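Local coordinates for protein MgGH51 (Meripilus giganteus, PDB 6ZPV) that probably hydrolyses terminal alpha-L-arabinofuranosyl residues from arabinose-containing glycans as a fungal family GH51 glycosidase, at residues 226-231 against 347-351; 431-435 against 446-450. All blocks are in the same frame, centred on the assembly; numbering follows the deposited sequence.

Overall arrangement
Both contacts sit on the eight-stranded parallel sheet of the barrel, but at different depths. Interaction 1 is buried near the middle of the chain. It joins the ends of strands 224-227 and 345-348, which are separated in the sheet by strand 284-289. Side chains carry it, through a salt bridge, an amide and bridging waters. Interaction 2 lies farther out and is only partly buried. It pairs the end of strand 424-432 with the loop leading to helix 454-469, mostly by backbone bonds and aliphatic packing. The nearest atoms of interaction 1 and interaction 2 are about 10 Å apart, so the two do not touch. Strand 424-432 relates them, since its Glu429 pairs with Arg226 of interaction 1.

Interaction 1. Residues 226-231 against 347-351; sequences RFPGGN and EVGNE
Arg226 and Glu347 form a salt bridge between two barrel strands. Arg226 NE donates to Glu347 OE1 at 2.9 Å. NE approaches OE1 from above the carboxylate plane, and the two flat groups are turned 26° apart. A weak second bond runs from Arg226 NH2 to Glu347 OE2 at 3.3 Å. Arg226 gets this far because CG lies opposite its backbone N (chi1 -177°) and the chain stays extended to NE. Its remaining nitrogen, NH1, forms a salt bridge with Glu429.

Asn350 OD1 takes two weak bonds. Arg226 NH2 gives one to Asn350 OD1 at 2.8 Å, and Gly230 N gives the other to Asn350 OD1 at 3.0 Å. The amide is turned 31° from the guanidinium. The other end of the amide, ND2, is hydrogen-bonded to Glu234. A water accepts from Arg226 NH2 and donates to Gly229 O and Gly349 O, so it ties both turns to the arginine. Farther out, another water donates to Asn231 OD1 at 2.9 Å and to Glu351 OE1 at 2.8 Å. Glu351 OE2 is held by His400.

Packing is slight. The carbonyl carbon of Gly229 lies above one guanidinium face, toward its rim, and the amide of Asn350 rests against the Gly230 backbone. Cis peptides before Pro228 and Gly230 shape this turn.

A leucine in place of Arg226 would probably leave Glu347 and Glu429 without their cationic mate and Asn350 OD1 with Gly230 N as its remaining donor in this contact. The Asn350-Glu351 pair after strand 345-348 and Glu429 on strand 424-432 fit the active-site layout of GH51 relatives. Arg226 probably balances the buried charge of Glu347 and, by its bond to OD1, helps fix the amide of Asn350, the residue before Glu351.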
loop_
_atom_site.group_PDB
_atom_site.type_symbol
_atom_site.label_atom_id
_atom_site.label_comp_id
_atom_site.label_asym_id
_atom_site.label_seq_id
_atom_site.Cartn_x
_atom_site.Cartn_y
_atom_site.Cartn_z
ATOM N N ARG A 226 1.299 7.438 -3.272
ATOM C CA ARG A 226 2.614 7.840 -2.704
ATOM C C ARG A 226 3.375 6.567 -2.340
ATOM O O ARG A 226 2.816 5.666 -1.659
ATOM C CB ARG A 226 2.407 8.723 -1.468
ATOM C CG ARG A 226 3.684 9.238 -0.873
ATOM C CD ARG A 226 3.516 9.681 0.576
ATOM N NE ARG A 226 4.765 10.143 1.182
ATOM C CZ ARG A 226 5.075 9.998 2.473
ATOM N NH1 ARG A 226 4.163 9.529 3.337
ATOM N NH2 ARG A 226 6.300 10.294 2.878
ATOM N N PHE A 227 4.628 6.420 -2.770
ATOM C CA PHE A 227 5.372 5.163 -2.577
ATOM C C PHE A 227 6.830 5.439 -2.841
ATOM O O PHE A 227 7.152 6.440 -3.522
ATOM C CB PHE A 227 4.843 4.086 -3.531
ATOM C CG PHE A 227 5.387 4.172 -4.940
ATOM C CD1 PHE A 227 5.065 5.220 -5.752
ATOM C CD2 PHE A 227 6.335 3.246 -5.359
ATOM C CE1 PHE A 227 5.664 5.356 -6.985
ATOM C CE2 PHE A 227 6.919 3.382 -6.591
ATOM C CZ PHE A 227 6.608 4.451 -7.405
ATOM N N PRO A 228 7.786 4.573 -2.445
ATOM C CA PRO A 228 7.604 3.338 -1.669
ATOM C C PRO A 228 7.694 3.541 -0.164
ATOM O O PRO A 228 7.693 2.555 0.600
ATOM C CB PRO A 228 8.731 2.454 -2.176
ATOM C CG PRO A 228 9.851 3.446 -2.403
ATOM C CD PRO A 228 9.143 4.642 -3.005
ATOM N N GLY A 229 7.723 4.784 0.300
ATOM C CA GLY A 229 7.634 5.080 1.715
ATOM C C GLY A 229 7.822 6.554 1.940
ATOM O O GLY A 229 8.111 7.302 0.999
ATOM N N GLY A 230 7.614 7.028 3.192
ATOM C CA GLY A 230 7.459 6.212 4.371
ATOM C C GLY A 230 8.829 5.719 4.876
ATOM O O GLY A 230 9.818 5.692 4.152
ATOM N N ASN A 231 8.805 5.192 6.121
ATOM C CA ASN A 231 10.037 4.688 6.718
ATOM C C ASN A 231 10.667 3.592 5.881
ATOM O O ASN A 231 11.904 3.468 5.859
ATOM C CB ASN A 231 9.783 4.147 8.104
ATOM C CG ASN A 231 9.662 5.199 9.176
ATOM O OD1 ASN A 231 9.628 6.404 8.864
ATOM N ND2 ASN A 231 9.692 4.803 10.438
ATOM N N GLU A 347 9.058 13.087 -4.201
ATOM C CA GLU A 347 9.299 13.482 -2.808
ATOM C C GLU A 347 10.751 13.174 -2.440
ATOM O O GLU A 347 11.259 12.074 -2.720
ATOM C CB GLU A 347 8.295 12.750 -1.889
ATOM C CG GLU A 347 8.369 13.189 -0.439
ATOM C CD GLU A 347 7.141 12.867 0.375
ATOM O OE1 GLU A 347 6.196 12.283 -0.173
ATOM O OE2 GLU A 347 7.155 13.235 1.615
ATOM N N VAL A 348 11.425 14.151 -1.815
ATOM C CA VAL A 348 12.875 14.041 -1.572
ATOM C C VAL A 348 13.054 13.536 -0.136
ATOM O O VAL A 348 13.019 14.330 0.839
ATOM C CB VAL A 348 13.556 15.379 -1.862
ATOM C CG1 VAL A 348 15.054 15.301 -1.571
ATOM C CG2 VAL A 348 13.287 15.793 -3.298
ATOM N N GLY A 349 13.247 12.226 0.018
ATOM C CA GLY A 349 13.409 11.635 1.344
ATOM C C GLY A 349 12.071 11.280 1.994
ATOM O O GLY A 349 11.028 11.248 1.323
ATOM N N ASN A 350 12.153 10.990 3.286
ATOM C CA ASN A 350 10.947 10.756 4.116
ATOM C C ASN A 350 11.245 11.346 5.487
ATOM O O ASN A 350 12.265 11.023 6.129
ATOM C CB ASN A 350 10.633 9.276 4.282
ATOM C CG ASN A 350 9.398 9.065 5.125
ATOM O OD1 ASN A 350 8.315 9.501 4.712
ATOM N ND2 ASN A 350 9.535 8.458 6.310
ATOM N N GLU A 351 10.322 12.217 5.950
ATOM C CA GLU A 351 10.392 12.700 7.356
ATOM C C GLU A 351 11.801 13.196 7.676
ATOM O O GLU A 351 12.348 12.914 8.755
ATOM C CB GLU A 351 9.882 11.672 8.352
ATOM C CG GLU A 351 8.393 11.366 8.173
ATOM C CD GLU A 351 7.719 10.749 9.372
ATOM O OE1 GLU A 351 8.427 10.084 10.194
ATOM O OE2 GLU A 351 6.468 10.919 9.486
HETATM O O HOH W 1 8.470 10.127 1.097
HETATM O O HOH W 2 10.817 8.709 9.932
HETATM O O HOH W 3 7.407 7.492 10.337
#

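Interaction 2. Residues 431-435 against 446-450; sequences AAIST and DGRLA
Leu449 lies against the backbone of Ala432 and Ile433. Its CB meets Ile433 O at 3.6 Å. CG follows at 3.7 Å from Ile433 O. CD1 ends the approach beside Ala432 O, also at 3.7 Å. CG stands opposite the carbonyl carbon (chi1 -63°), and this puts CG and CD1 against the backbone of Ala432 and Ile433.

The backbones pair beside it. Leu449 N donates to Ile433 O at 2.9 Å, nearly straight at 174°. Thr435 N donates to Gly447 O at 3.1 Å. Ser434 and Arg448 sit between these bonds as a single non-hydrogen-bonded antiparallel pair.

Arg448 bends back over Ile433. Its CD is 3.4 Å from Ile433 O, and Ile433 CD1 lies over one face of the guanidinium. The polar end is held by Thr492 O and Gly442 O, and Trp491 makes a cation-pi contact.

Two waters lace the outer end. One accepts from Ser434 OG and donates to Asp446 O. The other joins Thr435 OG1 to Gly447 O. Ser434 OG is also bonded to Asn436 N. Gly447 has a positive phi (103°) and passes close to Thr435 OG1.

The contact closes the loop between strand 424-432 and helix 454-469. Ser456 of that helix touches both Ala432 and Leu449, helix 405-410 packs on Ala432, and Tyr402 of strand 396-403 meets Ile433.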
loop_
_atom_site.group_PDB
_atom_site.type_symbol
_atom_site.label_atom_id
_atom_site.label_comp_id
_atom_site.label_asym_id
_atom_site.label_seq_id
_atom_site.Cartn_x
_atom_site.Cartn_y
_atom_site.Cartn_z
ATOM N N ALA A 431 -3.931 10.203 10.335
ATOM C CA ALA A 431 -4.917 9.287 10.887
ATOM C C ALA A 431 -5.163 9.646 12.346
ATOM O O ALA A 431 -4.234 10.073 13.071
ATOM C CB ALA A 431 -4.437 7.829 10.876
ATOM N N ALA A 432 -6.400 9.432 12.786
ATOM C CA ALA A 432 -6.736 9.461 14.231
ATOM C C ALA A 432 -6.454 8.080 14.802
ATOM O O ALA A 432 -7.133 7.128 14.454
ATOM C CB ALA A 432 -8.179 9.896 14.404
ATOM N N ILE A 433 -5.435 7.978 15.660
ATOM C CA ILE A 433 -4.860 6.665 16.026
ATOM C C ILE A 433 -5.178 6.218 17.445
ATOM O O ILE A 433 -4.944 5.041 17.726
ATOM C CB ILE A 433 -3.353 6.606 15.773
ATOM C CG1 ILE A 433 -2.549 7.455 16.743
ATOM C CG2 ILE A 433 -3.067 6.959 14.309
ATOM C CD1 ILE A 433 -1.055 7.159 16.681
ATOM N N SER A 434 -5.596 7.121 18.337
ATOM C CA SER A 434 -5.694 6.834 19.758
ATOM C C SER A 434 -6.578 7.889 20.381
ATOM O O SER A 434 -6.622 9.023 19.875
ATOM C CB SER A 434 -4.306 6.920 20.396
ATOM O OG SER A 434 -4.370 6.784 21.803
ATOM N N THR A 435 -7.208 7.548 21.500
ATOM C CA THR A 435 -7.886 8.552 22.303
ATOM C C THR A 435 -7.007 9.112 23.425
ATOM O O THR A 435 -7.502 9.973 24.177
ATOM C CB THR A 435 -9.178 7.980 22.901
ATOM O OG1 THR A 435 -8.868 6.783 23.619
ATOM C CG2 THR A 435 -10.165 7.603 21.813
ATOM N N ASP A 446 -4.096 1.316 26.621
ATOM C CA ASP A 446 -3.853 2.749 26.906
ATOM C C ASP A 446 -4.412 3.628 25.770
ATOM O O ASP A 446 -3.918 4.749 25.583
ATOM C CB ASP A 446 -2.356 2.956 27.132
ATOM C CG ASP A 446 -1.841 2.294 28.386
ATOM O OD1 ASP A 446 -2.585 2.135 29.347
ATOM O OD2 ASP A 446 -0.674 1.888 28.368
ATOM N N GLY A 447 -5.447 3.194 25.053
ATOM C CA GLY A 447 -6.264 4.079 24.200
ATOM C C GLY A 447 -5.972 3.966 22.698
ATOM O O GLY A 447 -6.731 4.545 21.899
ATOM N N ARG A 448 -4.972 3.185 22.294
ATOM C CA ARG A 448 -4.697 3.007 20.856
ATOM C C ARG A 448 -5.839 2.282 20.179
ATOM O O ARG A 448 -6.424 1.315 20.710
ATOM C CB ARG A 448 -3.416 2.203 20.693
ATOM C CG ARG A 448 -2.877 2.089 19.292
ATOM C CD ARG A 448 -2.244 3.378 18.821
ATOM N NE ARG A 448 -1.503 3.234 17.567
ATOM C CZ ARG A 448 -0.212 2.921 17.490
ATOM N NH1 ARG A 448 0.514 2.738 18.582
ATOM N NH2 ARG A 448 0.377 2.850 16.294
ATOM N N LEU A 449 -6.177 2.727 18.960
ATOM C CA LEU A 449 -7.253 2.068 18.206
ATOM C C LEU A 449 -6.685 0.853 17.480
ATOM O O LEU A 449 -5.751 0.991 16.654
ATOM C CB LEU A 449 -7.854 3.056 17.228
ATOM C CG LEU A 449 -8.538 4.278 17.848
ATOM C CD1 LEU A 449 -9.151 5.165 16.820
ATOM C CD2 LEU A 449 -9.496 3.950 18.990
ATOM N N ALA A 450 -7.240 -0.333 17.732
ATOM C CA ALA A 450 -6.876 -1.550 17.002
ATOM C C ALA A 450 -7.336 -1.467 15.526
ATOM O O ALA A 450 -6.670 -2.018 14.671
ATOM C CB ALA A 450 -7.463 -2.745 17.666
HETATM O O HOH W 4 -2.646 5.128 22.958
HETATM O O HOH W 5 -9.578 4.181 22.709
#